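PDB 6PNR: alpha-glucosidase from [Eubacterium] rectale, which probably hydrolyses alpha-glycosidic bonds of sulfoquinovose-containing sugars as a GH31 sulfoquinovosidase, here with the aza-sugar inhibitor IFGSQ bound. Local coordinates for residues Q288-K292 with D326-Y330; G248-F254 with M297-L301; E332-Y338 with E366-W370; F339-A343 with D399-Y403. All coordinates share one frame; numbering follows the deposited sequence.

Contact 1. Residues Q288-K292 with D326-Y330; sequences QWDWK and DGELY. With 9VH ([(3~{S},4~{R},5~{R})-4,5-bis(oxidanyl)piperidin-3-yl]methanesulfonic acid), chain C.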
loop_
_atom_site.group_PDB
_atom_site.type_symbol
_atom_site.label_atom_id
_atom_site.label_comp_id
_atom_site.label_asym_id
_atom_site.label_seq_id
_atom_site.Cartn_x
_atom_site.Cartn_y
_atom_site.Cartn_z
ATOM N N GLN A 288 33.374 6.692 -6.973
ATOM C CA GLN A 288 34.170 6.214 -5.843
ATOM C C GLN A 288 34.104 7.253 -4.724
ATOM O O GLN A 288 34.555 8.392 -4.904
ATOM C CB GLN A 288 35.614 5.947 -6.291
ATOM C CG GLN A 288 36.606 5.608 -5.180
ATOM C CD GLN A 288 36.320 4.294 -4.461
ATOM O OE1 GLN A 288 35.377 3.570 -4.782
ATOM N NE2 GLN A 288 37.146 3.985 -3.477
ATOM N N TRP A 289 33.545 6.870 -3.567
ATOM C CA TRP A 289 33.244 7.845 -2.502
ATOM C C TRP A 289 34.465 8.024 -1.593
ATOM O O TRP A 289 34.534 7.551 -0.455
ATOM C CB TRP A 289 32.000 7.429 -1.723
ATOM C CG TRP A 289 30.733 7.456 -2.557
ATOM C CD1 TRP A 289 30.637 7.710 -3.900
ATOM C CD2 TRP A 289 29.396 7.228 -2.099
ATOM N NE1 TRP A 289 29.326 7.637 -4.301
ATOM C CE2 TRP A 289 28.545 7.349 -3.216
ATOM C CE3 TRP A 289 28.834 6.941 -0.849
ATOM C CZ2 TRP A 289 27.173 7.197 -3.123
ATOM C CZ3 TRP A 289 27.467 6.781 -0.761
ATOM C CH2 TRP A 289 26.650 6.915 -1.893
ATOM N N ASP A 290 35.438 8.751 -2.136
ATOM C CA ASP A 290 36.704 9.043 -1.467
ATOM C C ASP A 290 37.160 10.394 -2.023
ATOM O O ASP A 290 37.688 10.451 -3.135
ATOM C CB ASP A 290 37.710 7.934 -1.750
ATOM C CG ASP A 290 38.963 8.032 -0.894
ATOM O OD1 ASP A 290 38.921 8.667 0.183
ATOM O OD2 ASP A 290 39.992 7.460 -1.313
ATOM N N TRP A 291 36.928 11.472 -1.267
ATOM C CA TRP A 291 36.855 12.829 -1.829
ATOM C C TRP A 291 38.233 13.478 -2.001
ATOM O O TRP A 291 38.515 14.551 -1.470
ATOM C CB TRP A 291 35.950 13.694 -0.960
ATOM C CG TRP A 291 34.717 12.956 -0.535
ATOM C CD1 TRP A 291 34.288 12.730 0.748
ATOM C CD2 TRP A 291 33.778 12.301 -1.394
ATOM N NE1 TRP A 291 33.131 11.981 0.733
ATOM C CE2 TRP A 291 32.793 11.713 -0.569
ATOM C CE3 TRP A 291 33.663 12.160 -2.783
ATOM C CZ2 TRP A 291 31.714 10.995 -1.087
ATOM C CZ3 TRP A 291 32.576 11.449 -3.294
ATOM C CH2 TRP A 291 31.621 10.883 -2.451
ATOM N N LYS A 292 39.082 12.799 -2.777
ATOM C CA LYS A 292 40.346 13.312 -3.291
ATOM C C LYS A 292 40.392 12.986 -4.772
ATOM O O LYS A 292 39.858 11.957 -5.194
ATOM C CB LYS A 292 41.556 12.674 -2.589
ATOM C CG LYS A 292 41.450 12.708 -1.070
ATOM C CD LYS A 292 42.781 12.439 -0.376
ATOM C CE LYS A 292 43.211 10.997 -0.474
ATOM N NZ LYS A 292 44.457 10.778 0.322
ATOM N N ASP A 326 36.683 1.150 1.220
ATOM C CA ASP A 326 38.012 0.846 0.703
ATOM C C ASP A 326 38.791 2.106 0.346
ATOM O O ASP A 326 39.835 2.014 -0.308
ATOM C CB ASP A 326 37.939 -0.125 -0.489
ATOM C CG ASP A 326 37.272 0.477 -1.734
ATOM O OD1 ASP A 326 36.805 1.635 -1.685
ATOM O OD2 ASP A 326 37.219 -0.223 -2.777
ATOM N N GLY A 327 38.322 3.287 0.783
ATOM C CA GLY A 327 38.985 4.524 0.430
ATOM C C GLY A 327 40.001 5.003 1.465
ATOM O O GLY A 327 39.996 4.592 2.626
ATOM N N GLU A 328 40.866 5.919 1.018
ATOM C CA GLU A 328 41.867 6.500 1.909
ATOM C C GLU A 328 41.216 7.317 3.022
ATOM O O GLU A 328 41.580 7.190 4.195
ATOM C CB GLU A 328 42.844 7.367 1.107
ATOM C CG GLU A 328 43.867 6.569 0.298
ATOM C CD GLU A 328 44.802 5.744 1.190
ATOM O OE1 GLU A 328 45.498 6.343 2.048
ATOM O OE2 GLU A 328 44.823 4.497 1.046
ATOM N N LEU A 329 40.260 8.176 2.679
ATOM C CA LEU A 329 39.637 8.983 3.721
ATOM C C LEU A 329 38.815 8.124 4.677
ATOM O O LEU A 329 38.737 8.434 5.871
ATOM C CB LEU A 329 38.794 10.092 3.088
ATOM C CG LEU A 329 39.627 11.211 2.448
ATOM C CD1 LEU A 329 38.736 12.213 1.719
ATOM C CD2 LEU A 329 40.499 11.923 3.497
ATOM N N TYR A 330 38.213 7.033 4.192
ATOM C CA TYR A 330 37.557 6.103 5.109
ATOM C C TYR A 330 38.542 5.565 6.139
ATOM O O TYR A 330 38.229 5.483 7.332
ATOM C CB TYR A 330 36.920 4.942 4.346
ATOM C CG TYR A 330 36.331 3.893 5.259
ATOM C CD1 TYR A 330 37.098 2.834 5.729
ATOM C CD2 TYR A 330 35.008 3.973 5.670
ATOM C CE1 TYR A 330 36.561 1.888 6.584
ATOM C CE2 TYR A 330 34.467 3.032 6.520
ATOM C CZ TYR A 330 35.246 1.991 6.974
ATOM O OH TYR A 330 34.693 1.053 7.817
HETATM O O1 9VH C . 26.114 7.268 -8.532
HETATM S S1 9VH C . 26.534 8.046 -7.380
HETATM O O2 9VH C . 25.689 7.759 -6.247
HETATM O O3 9VH C . 27.947 7.893 -7.132
HETATM C C1 9VH C . 26.263 9.731 -7.854
HETATM C C2 9VH C . 24.791 10.103 -8.076
HETATM C C3 9VH C . 24.124 10.217 -6.714
HETATM N N1 9VH C . 22.803 10.843 -6.662
HETATM C C4 9VH C . 22.770 12.129 -7.360
HETATM C C5 9VH C . 23.239 11.956 -8.795
HETATM O O4 9VH C . 23.183 13.227 -9.437
HETATM C C6 9VH C . 24.668 11.431 -8.821
HETATM O O5 9VH C . 25.120 11.280 -10.164
HETATM O O HOH W 1 36.469 6.445 1.363
#
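The carboxylate of Asp290 takes two consecutive backbone N-H groups at the start of helix 328-335, one on each oxygen. Leu329 N lies 2.9 Å from Asp290 OD1, on the syn side and 26° out of the carboxylate plane, while Glu328 N, also 2.9 Å from Asp290 OD2, comes from above that plane. Asp290 CG stands anti to its own backbone N (chi1 -170°), which carries both oxygens across to the first turn; the negative group probably interacts favourably with the positive end of the helix dipole. Gly327 occupies the N-cap position, where a side chain would run into Asp290 CG. A second link is nearly straight: Gln288 NE2 donates to Asp326 OD1 over 3.0 Å at 171°, the acceptor lying in the amide plane. Arg279 ties this pair further, bonding Gln288 OE1 and forming a salt bridge with Asp326 OD2. Leu329 supplies the apolar part, its CD1 lying 4.1 Å from Trp291 CB and 3.9 Å from Lys292 CG. Between the two polar anchors, Trp289 turns its indole toward the inhibitor, and its NE1 reaches sulfonate O3 at 3.2 Å; Arg286 also binds this ligand. The loop after strand 285-287 is thus pinned to the start of helix 328-335, with strand 322-324 against Gln288, Trp289, Trp291 and Leu329, and helix 365-380 meeting Lys292 and Leu329 through Tyr378.

Contact 2. Residues G248-F254 with M297-L301; sequences GGNERSF and MYPDL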
loop_
_atom_site.group_PDB
_atom_site.type_symbol
_atom_site.label_atom_id
_atom_site.label_comp_id
_atom_site.label_asym_id
_atom_site.label_seq_id
_atom_site.Cartn_x
_atom_site.Cartn_y
_atom_site.Cartn_z
ATOM N N GLY A 248 34.758 10.468 -17.457
ATOM C CA GLY A 248 35.617 9.513 -18.139
ATOM C C GLY A 248 37.100 9.747 -17.998
ATOM O O GLY A 248 37.881 8.998 -18.605
ATOM N N GLY A 249 37.552 10.743 -17.245
ATOM C CA GLY A 249 38.973 11.031 -17.139
ATOM C C GLY A 249 39.395 12.179 -18.041
ATOM O O GLY A 249 38.624 12.699 -18.854
ATOM N N ASN A 250 40.676 12.549 -17.909
ATOM C CA ASN A 250 41.207 13.730 -18.590
ATOM C C ASN A 250 40.841 13.763 -20.068
ATOM O O ASN A 250 40.251 14.734 -20.558
ATOM C CB ASN A 250 42.730 13.798 -18.449
ATOM C CG ASN A 250 43.171 14.487 -17.184
ATOM O OD1 ASN A 250 42.393 15.175 -16.522
ATOM N ND2 ASN A 250 44.439 14.314 -16.841
ATOM N N GLU A 251 41.233 12.727 -20.815
ATOM C CA GLU A 251 41.077 12.800 -22.263
ATOM C C GLU A 251 39.607 12.911 -22.663
ATOM O O GLU A 251 39.250 13.720 -23.527
ATOM C CB GLU A 251 41.733 11.584 -22.925
ATOM C CG GLU A 251 41.494 11.522 -24.435
ATOM C CD GLU A 251 41.994 10.220 -25.054
ATOM O OE1 GLU A 251 42.289 9.271 -24.298
ATOM O OE2 GLU A 251 42.096 10.151 -26.295
ATOM N N ARG A 252 38.731 12.107 -22.055
ATOM C CA ARG A 252 37.330 12.136 -22.489
ATOM C C ARG A 252 36.628 13.418 -22.030
ATOM O O ARG A 252 35.935 14.078 -22.818
ATOM C CB ARG A 252 36.577 10.903 -21.979
ATOM C CG ARG A 252 35.143 10.789 -22.536
ATOM C CD ARG A 252 34.409 9.542 -22.035
ATOM N NE ARG A 252 33.098 9.373 -22.684
ATOM C CZ ARG A 252 31.968 9.990 -22.325
ATOM N NH1 ARG A 252 31.946 10.852 -21.308
ATOM N NH2 ARG A 252 30.842 9.752 -22.990
ATOM N N SER A 253 36.779 13.771 -20.751
ATOM C CA SER A 253 36.061 14.925 -20.210
ATOM C C SER A 253 36.529 16.222 -20.856
ATOM O O SER A 253 35.717 16.999 -21.370
ATOM C CB SER A 253 36.232 14.990 -18.688
ATOM O OG SER A 253 35.491 13.962 -18.063
ATOM N N PHE A 254 37.837 16.483 -20.844
ATOM C CA PHE A 254 38.288 17.715 -21.486
ATOM C C PHE A 254 38.151 17.640 -23.002
ATOM O O PHE A 254 37.991 18.683 -23.654
ATOM C CB PHE A 254 39.714 18.048 -21.049
ATOM C CG PHE A 254 39.817 18.378 -19.566
ATOM C CD1 PHE A 254 39.201 19.507 -19.053
ATOM C CD2 PHE A 254 40.487 17.544 -18.694
ATOM C CE1 PHE A 254 39.271 19.809 -17.698
ATOM C CE2 PHE A 254 40.557 17.835 -17.339
ATOM C CZ PHE A 254 39.946 18.973 -16.841
ATOM N N MET A 297 42.722 8.512 -13.230
ATOM C CA MET A 297 41.745 8.995 -14.204
ATOM C C MET A 297 41.989 10.453 -14.585
ATOM O O MET A 297 41.851 10.822 -15.755
ATOM C CB MET A 297 40.335 8.813 -13.662
ATOM C CG MET A 297 39.890 7.367 -13.637
ATOM S SD MET A 297 38.215 7.175 -12.997
ATOM C CE MET A 297 37.247 7.909 -14.334
ATOM N N TYR A 298 42.335 11.304 -13.617
ATOM C CA TYR A 298 42.569 12.726 -13.865
ATOM C C TYR A 298 43.956 13.130 -13.369
ATOM O O TYR A 298 44.079 13.965 -12.465
ATOM C CB TYR A 298 41.485 13.577 -13.191
ATOM C CG TYR A 298 40.102 13.440 -13.793
ATOM C CD1 TYR A 298 39.715 14.226 -14.881
ATOM C CD2 TYR A 298 39.187 12.531 -13.278
ATOM C CE1 TYR A 298 38.451 14.096 -15.436
ATOM C CE2 TYR A 298 37.912 12.406 -13.821
ATOM C CZ TYR A 298 37.553 13.187 -14.899
ATOM O OH TYR A 298 36.297 13.060 -15.457
ATOM N N PRO A 299 45.031 12.586 -13.959
ATOM C CA PRO A 299 46.379 12.980 -13.519
ATOM C C PRO A 299 46.619 14.478 -13.659
ATOM O O PRO A 299 46.230 15.105 -14.647
ATOM C CB PRO A 299 47.308 12.178 -14.440
ATOM C CG PRO A 299 46.488 11.897 -15.652
ATOM C CD PRO A 299 45.088 11.667 -15.111
ATOM N N ASP A 300 47.264 15.045 -12.641
ATOM C CA ASP A 300 47.595 16.467 -12.613
ATOM C C ASP A 300 46.354 17.335 -12.823
ATOM O O ASP A 300 46.391 18.361 -13.500
ATOM C CB ASP A 300 48.678 16.787 -13.644
ATOM C CG ASP A 300 50.024 16.148 -13.300
ATOM O OD1 ASP A 300 50.190 15.634 -12.164
ATOM O OD2 ASP A 300 50.914 16.156 -14.174
ATOM N N LEU A 301 45.237 16.921 -12.234
ATOM C CA LEU A 301 44.021 17.727 -12.328
ATOM C C LEU A 301 44.229 19.180 -11.909
ATOM O O LEU A 301 43.745 20.072 -12.628
ATOM C CB LEU A 301 42.903 17.068 -11.503
ATOM C CG LEU A 301 41.542 17.775 -11.513
ATOM C CD1 LEU A 301 41.037 17.960 -12.927
ATOM C CD2 LEU A 301 40.530 17.013 -10.679
#
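Tyr298 lays one face of its ring against the backbone of Gly249 and turns its rim toward Asn250, Ser253 and Phe254. Its CG is anti to the carbonyl carbon (chi1 -68°), which places the ring over Gly249 CA, 3.6 Å from the centroid and 20° off the normal, a CH-pi contact. The phenol oxygen, Tyr298 OH, accepts from Gly249 N at 3.2 Å and from Ser253 OG at 2.9 Å, and it also bonds to Asp274. A phenylalanine in its place would probably leave Gly249 N and Ser253 OG without this acceptor and take away the link to Asp274. The Asn250 amide stands almost upright to the tyrosine ring, their planes 82° apart, with OD1 at the ring edge. Its other branch, Asn250 ND2, slides past the proline ring and donates to Pro299 O over 2.9 Å, in the carbonyl plane and on a lone pair. Phe254 CZ meets Leu301 CD1 at 4.2 Å. Asn250 N bonds to Met297 O at 3.0 Å. This is a helix start held by Met297 and the type II turn Tyr298 to Leu301 that leads into helix 301-310, within the beta-alpha architecture of the GH31 TIM barrel.

Contact 3. Residues E332-Y338 with E366-W370; sequences EGKEKGY and EAFEW. With SO4 (sulfate ion), chain F.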
loop_
_atom_site.group_PDB
_atom_site.type_symbol
_atom_site.label_atom_id
_atom_site.label_comp_id
_atom_site.label_asym_id
_atom_site.label_seq_id
_atom_site.Cartn_x
_atom_site.Cartn_y
_atom_site.Cartn_z
ATOM N N GLU A 332 41.297 6.855 7.333
ATOM C CA GLU A 332 41.595 7.908 8.301
ATOM C C GLU A 332 40.419 8.170 9.238
ATOM O O GLU A 332 40.605 8.320 10.453
ATOM C CB GLU A 332 41.978 9.183 7.554
ATOM C CG GLU A 332 42.275 10.367 8.453
ATOM C CD GLU A 332 42.759 11.581 7.680
ATOM O OE1 GLU A 332 43.089 11.453 6.484
ATOM O OE2 GLU A 332 42.808 12.672 8.274
ATOM N N GLY A 333 39.199 8.241 8.698
ATOM C CA GLY A 333 38.037 8.428 9.555
ATOM C C GLY A 333 37.824 7.268 10.509
ATOM O O GLY A 333 37.425 7.460 11.662
ATOM N N LYS A 334 38.073 6.044 10.040
ATOM C CA LYS A 334 37.963 4.885 10.921
ATOM C C LYS A 334 38.979 4.967 12.054
ATOM O O LYS A 334 38.643 4.710 13.218
ATOM C CB LYS A 334 38.156 3.596 10.127
ATOM C CG LYS A 334 38.189 2.336 10.992
ATOM C CD LYS A 334 38.374 1.106 10.125
ATOM C CE LYS A 334 38.146 -0.183 10.912
ATOM N NZ LYS A 334 38.109 -1.344 9.983
ATOM N N GLU A 335 40.222 5.338 11.729
ATOM C CA GLU A 335 41.262 5.468 12.746
ATOM C C GLU A 335 40.885 6.492 13.802
ATOM O O GLU A 335 41.052 6.244 15.001
ATOM C CB GLU A 335 42.595 5.841 12.095
ATOM C CG GLU A 335 43.225 4.683 11.323
ATOM C CD GLU A 335 44.401 5.103 10.443
ATOM O OE1 GLU A 335 44.705 6.322 10.378
ATOM O OE2 GLU A 335 45.013 4.205 9.813
ATOM N N LYS A 336 40.357 7.642 13.381
ATOM C CA LYS A 336 40.047 8.727 14.300
ATOM C C LYS A 336 38.675 8.597 14.945
ATOM O O LYS A 336 38.287 9.483 15.713
ATOM C CB LYS A 336 40.167 10.071 13.571
ATOM C CG LYS A 336 41.542 10.284 12.963
ATOM C CD LYS A 336 41.679 11.617 12.255
ATOM C CE LYS A 336 43.113 11.815 11.772
ATOM N NZ LYS A 336 43.322 13.139 11.120
ATOM N N GLY A 337 37.938 7.530 14.665
ATOM C CA GLY A 337 36.637 7.317 15.282
ATOM C C GLY A 337 35.584 8.335 14.890
ATOM O O GLY A 337 34.786 8.749 15.736
ATOM N N TYR A 338 35.546 8.730 13.619
ATOM C CA TYR A 338 34.671 9.803 13.161
ATOM C C TYR A 338 33.393 9.303 12.499
ATOM O O TYR A 338 32.679 10.103 11.889
ATOM C CB TYR A 338 35.428 10.713 12.196
ATOM C CG TYR A 338 36.455 11.606 12.859
ATOM C CD1 TYR A 338 36.502 11.738 14.245
ATOM C CD2 TYR A 338 37.370 12.335 12.097
ATOM C CE1 TYR A 338 37.440 12.563 14.855
ATOM C CE2 TYR A 338 38.308 13.167 12.699
ATOM C CZ TYR A 338 38.336 13.271 14.078
ATOM O OH TYR A 338 39.259 14.084 14.683
ATOM N N GLU A 366 34.345 17.271 16.301
ATOM C CA GLU A 366 35.652 16.942 15.737
ATOM C C GLU A 366 35.517 16.356 14.336
ATOM O O GLU A 366 36.251 16.739 13.415
ATOM C CB GLU A 366 36.391 15.969 16.657
ATOM C CG GLU A 366 36.650 16.513 18.052
ATOM C CD GLU A 366 37.710 15.724 18.801
ATOM O OE1 GLU A 366 38.152 14.675 18.287
ATOM O OE2 GLU A 366 38.103 16.161 19.903
ATOM N N ALA A 367 34.583 15.419 14.160
ATOM C CA ALA A 367 34.323 14.859 12.836
ATOM C C ALA A 367 33.787 15.918 11.876
ATOM O O ALA A 367 34.152 15.929 10.697
ATOM C CB ALA A 367 33.351 13.686 12.957
ATOM N N PHE A 368 32.932 16.824 12.367
ATOM C CA PHE A 368 32.401 17.911 11.544
ATOM C C PHE A 368 33.526 18.791 11.002
ATOM O O PHE A 368 33.622 19.021 9.790
ATOM C CB PHE A 368 31.395 18.723 12.376
ATOM C CG PHE A 368 30.660 19.817 11.618
ATOM C CD1 PHE A 368 31.148 21.115 11.599
ATOM C CD2 PHE A 368 29.448 19.562 10.992
ATOM C CE1 PHE A 368 30.456 22.133 10.935
ATOM C CE2 PHE A 368 28.763 20.571 10.311
ATOM C CZ PHE A 368 29.252 21.850 10.295
ATOM N N GLU A 369 34.409 19.270 11.885
ATOM C CA GLU A 369 35.545 20.077 11.444
ATOM C C GLU A 369 36.462 19.291 10.512
ATOM O O GLU A 369 36.975 19.834 9.527
ATOM C CB GLU A 369 36.326 20.584 12.659
ATOM C CG GLU A 369 35.568 21.611 13.464
ATOM C CD GLU A 369 35.321 22.870 12.662
ATOM O OE1 GLU A 369 36.262 23.316 11.973
ATOM O OE2 GLU A 369 34.189 23.399 12.705
ATOM N N TRP A 370 36.676 18.011 10.807
ATOM C CA TRP A 370 37.486 17.174 9.929
ATOM C C TRP A 370 36.908 17.143 8.518
ATOM O O TRP A 370 37.641 17.290 7.534
ATOM C CB TRP A 370 37.576 15.763 10.512
ATOM C CG TRP A 370 38.286 14.737 9.669
ATOM C CD1 TRP A 370 39.632 14.630 9.464
ATOM C CD2 TRP A 370 37.686 13.633 8.966
ATOM N NE1 TRP A 370 39.905 13.540 8.663
ATOM C CE2 TRP A 370 38.729 12.913 8.347
ATOM C CE3 TRP A 370 36.368 13.191 8.797
ATOM C CZ2 TRP A 370 38.495 11.773 7.569
ATOM C CZ3 TRP A 370 36.137 12.051 8.023
ATOM C CH2 TRP A 370 37.197 11.359 7.422
HETATM S S SO4 F . 42.067 15.956 12.872
HETATM O O1 SO4 F . 40.870 16.750 12.603
HETATM O O2 SO4 F . 41.687 14.693 13.502
HETATM O O3 SO4 F . 42.760 15.679 11.612
HETATM O O4 SO4 F . 42.959 16.691 13.770
#
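Glu332 opens the contact by receiving the indole N-H of Trp370: NE1 lies 3.1 Å from Glu332 OE2 in a bond of 165°, the oxygen lying close to the indole plane but met from above its own carboxylate plane. Lys336 NZ reaches the same Glu332 OE2 from the opposite face at 2.9 Å, a salt bridge one helical turn on. Gly333 lets Trp370 CH2 approach its CA to 3.7 Å; a CB there would be tight against the indole. Lys336 also bonds a sulfate, probably from the crystallisation liquor, whose O2 accepts from Tyr338 OH at 2.8 Å. Gly337, at positive phi, ends the helix in a Schellman motif and turns the chain toward Tyr338. With CG anti to the carbonyl carbon (chi1 -73°), the Tyr338 ring lies between Lys336 CB over one face and Ala367 CA over the other, the latter 4.0 Å from the centroid. Tyr338 CD2 comes 3.4 Å from Trp370 CD2, over the indole face, the ring planes inclined at 58°. The end of helix 328-335 and the turn after it thus rest on the first turns of helix 365-380, with Val360 against Trp370 and helix 408-429 beside Phe368.

Contact 4. Residues F339-A343 with D399-Y403; sequences FATKA and DICLY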
loop_
_atom_site.group_PDB
_atom_site.type_symbol
_atom_site.label_atom_id
_atom_site.label_comp_id
_atom_site.label_asym_id
_atom_site.label_seq_id
_atom_site.Cartn_x
_atom_site.Cartn_y
_atom_site.Cartn_z
ATOM N N PHE A 339 33.078 8.013 12.609
ATOM C CA PHE A 339 31.879 7.447 12.012
ATOM C C PHE A 339 30.833 7.145 13.078
ATOM O O PHE A 339 31.162 6.795 14.217
ATOM C CB PHE A 339 32.196 6.156 11.240
ATOM C CG PHE A 339 33.004 6.372 9.983
ATOM C CD1 PHE A 339 32.538 7.200 8.973
ATOM C CD2 PHE A 339 34.213 5.713 9.795
ATOM C CE1 PHE A 339 33.280 7.386 7.800
ATOM C CE2 PHE A 339 34.955 5.897 8.641
ATOM C CZ PHE A 339 34.486 6.735 7.638
ATOM N N ALA A 340 29.566 7.260 12.692
ATOM C CA ALA A 340 28.485 6.746 13.529
ATOM C C ALA A 340 28.664 5.249 13.776
ATOM O O ALA A 340 29.122 4.503 12.906
ATOM C CB ALA A 340 27.135 7.006 12.868
ATOM N N THR A 341 28.270 4.804 14.968
ATOM C CA THR A 341 28.549 3.449 15.427
ATOM C C THR A 341 27.265 2.719 15.791
ATOM O O THR A 341 26.212 3.327 15.995
ATOM C CB THR A 341 29.481 3.459 16.648
ATOM O OG1 THR A 341 28.948 4.340 17.647
ATOM C CG2 THR A 341 30.863 3.937 16.253
ATOM N N LYS A 342 27.360 1.397 15.876
ATOM C CA LYS A 342 26.226 0.596 16.301
ATOM C C LYS A 342 26.234 0.438 17.821
ATOM O O LYS A 342 27.162 0.863 18.510
ATOM C CB LYS A 342 26.251 -0.774 15.624
ATOM C CG LYS A 342 26.556 -0.740 14.144
ATOM C CD LYS A 342 26.462 -2.125 13.555
ATOM C CE LYS A 342 25.016 -2.508 13.277
ATOM N NZ LYS A 342 24.675 -2.326 11.827
ATOM N N ALA A 343 25.176 -0.190 18.343
ATOM C CA ALA A 343 25.140 -0.507 19.769
ATOM C C ALA A 343 26.314 -1.394 20.174
ATOM O O ALA A 343 26.881 -1.224 21.258
ATOM C CB ALA A 343 23.815 -1.176 20.131
ATOM N N ASP A 399 19.959 0.743 14.646
ATOM C CA ASP A 399 21.005 0.307 15.558
ATOM C C ASP A 399 22.214 1.226 15.371
ATOM O O ASP A 399 23.298 0.826 14.945
ATOM C CB ASP A 399 21.358 -1.159 15.302
ATOM C CG ASP A 399 22.377 -1.696 16.278
ATOM O OD1 ASP A 399 22.774 -0.951 17.196
ATOM O OD2 ASP A 399 22.776 -2.870 16.119
ATOM N N ILE A 400 22.040 2.499 15.712
ATOM C CA ILE A 400 23.063 3.494 15.435
ATOM C C ILE A 400 23.121 4.486 16.585
ATOM O O ILE A 400 22.114 4.774 17.241
ATOM C CB ILE A 400 22.800 4.189 14.081
ATOM C CG1 ILE A 400 24.020 4.991 13.626
ATOM C CG2 ILE A 400 21.545 5.037 14.145
ATOM C CD1 ILE A 400 23.996 5.333 12.137
ATOM N N CYS A 401 24.330 4.983 16.845
ATOM C CA CYS A 401 24.613 5.884 17.956
ATOM C C CYS A 401 25.322 7.118 17.419
ATOM O O CYS A 401 26.288 7.005 16.658
ATOM C CB CYS A 401 25.482 5.196 19.030
ATOM S SG CYS A 401 24.739 3.712 19.794
ATOM N N LEU A 402 24.839 8.288 17.818
ATOM C CA LEU A 402 25.407 9.566 17.420
ATOM C C LEU A 402 26.035 10.264 18.619
ATOM O O LEU A 402 25.536 10.168 19.744
ATOM C CB LEU A 402 24.331 10.454 16.797
ATOM C CG LEU A 402 23.692 9.637 15.677
ATOM C CD1 LEU A 402 22.376 10.210 15.283
ATOM C CD2 LEU A 402 24.643 9.563 14.482
ATOM N N TYR A 403 27.137 10.964 18.360
ATOM C CA TYR A 403 27.809 11.741 19.393
ATOM C C TYR A 403 26.842 12.657 20.134
ATOM O O TYR A 403 26.989 12.873 21.340
ATOM C CB TYR A 403 28.932 12.558 18.759
ATOM C CG TYR A 403 29.755 13.354 19.746
ATOM C CD1 TYR A 403 29.356 14.621 20.155
ATOM C CD2 TYR A 403 30.947 12.843 20.257
ATOM C CE1 TYR A 403 30.113 15.359 21.057
ATOM C CE2 TYR A 403 31.713 13.573 21.161
ATOM C CZ TYR A 403 31.289 14.830 21.558
ATOM O OH TYR A 403 32.043 15.566 22.454
#
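Asp399 and Ala343 meet at one end of a short antiparallel pairing, a single beta bridge between Thr341 and Cys401 linking two loops of the barrel domain. Asp399 CB leads to CG anti to the backbone N (chi1 -176°), which extends the carboxylate across to the other loop. Asp399 CG passes 4.0 Å from Lys342 CB. Of the two oxygens, Asp399 OD1 accepts from Ala343 N at 2.8 Å, an angle of 162°, met on the syn side; Asp399 OD2 lies beside the lysine chain, 3.6 Å from Lys342 CE. The charged ends of Lys342 and Asp399 are not in contact, and the ammonium forms a cation-pi pair with Tyr348. An alanine here would probably leave Ala343 N without its acceptor and free the end of the 339-343 loop to shift. Ala340 CB packs on Ile400 CD1 at 3.6 Å and on Leu402 CD2, residues that also touch helix 408-429. The bridge has two unequal bonds: Thr341 N to Cys401 O is weak at 3.4 Å, whereas Cys401 N to Thr341 O is short at 2.6 Å and bent at the hydrogen (139°), although the N lies nearly on the carbonyl line.

How the contacts relate
From the N terminus, contact 2 opens first, at 248-254 where helix 250-262 starts. Contact 1 opens at 288-292 before contact 2 closes at 297-301, so these two cross, without touching. Contact 1 closes at 326-330, at the start of helix 328-335, and that helix opens contact 3 at 332-338. Contact 4 opens at 339-343 before contact 3 closes on helix 365-380, and closes at 399-403, a second crossing. Leu329 O meets Trp370 between contacts 1 and 3, while Phe339 of contact 4 packs on Tyr330 and Lys334. These three join the loop after strand 285-287, helices 328-335 and 365-380, and the loop before helix 408-429; contact 2 stands apart.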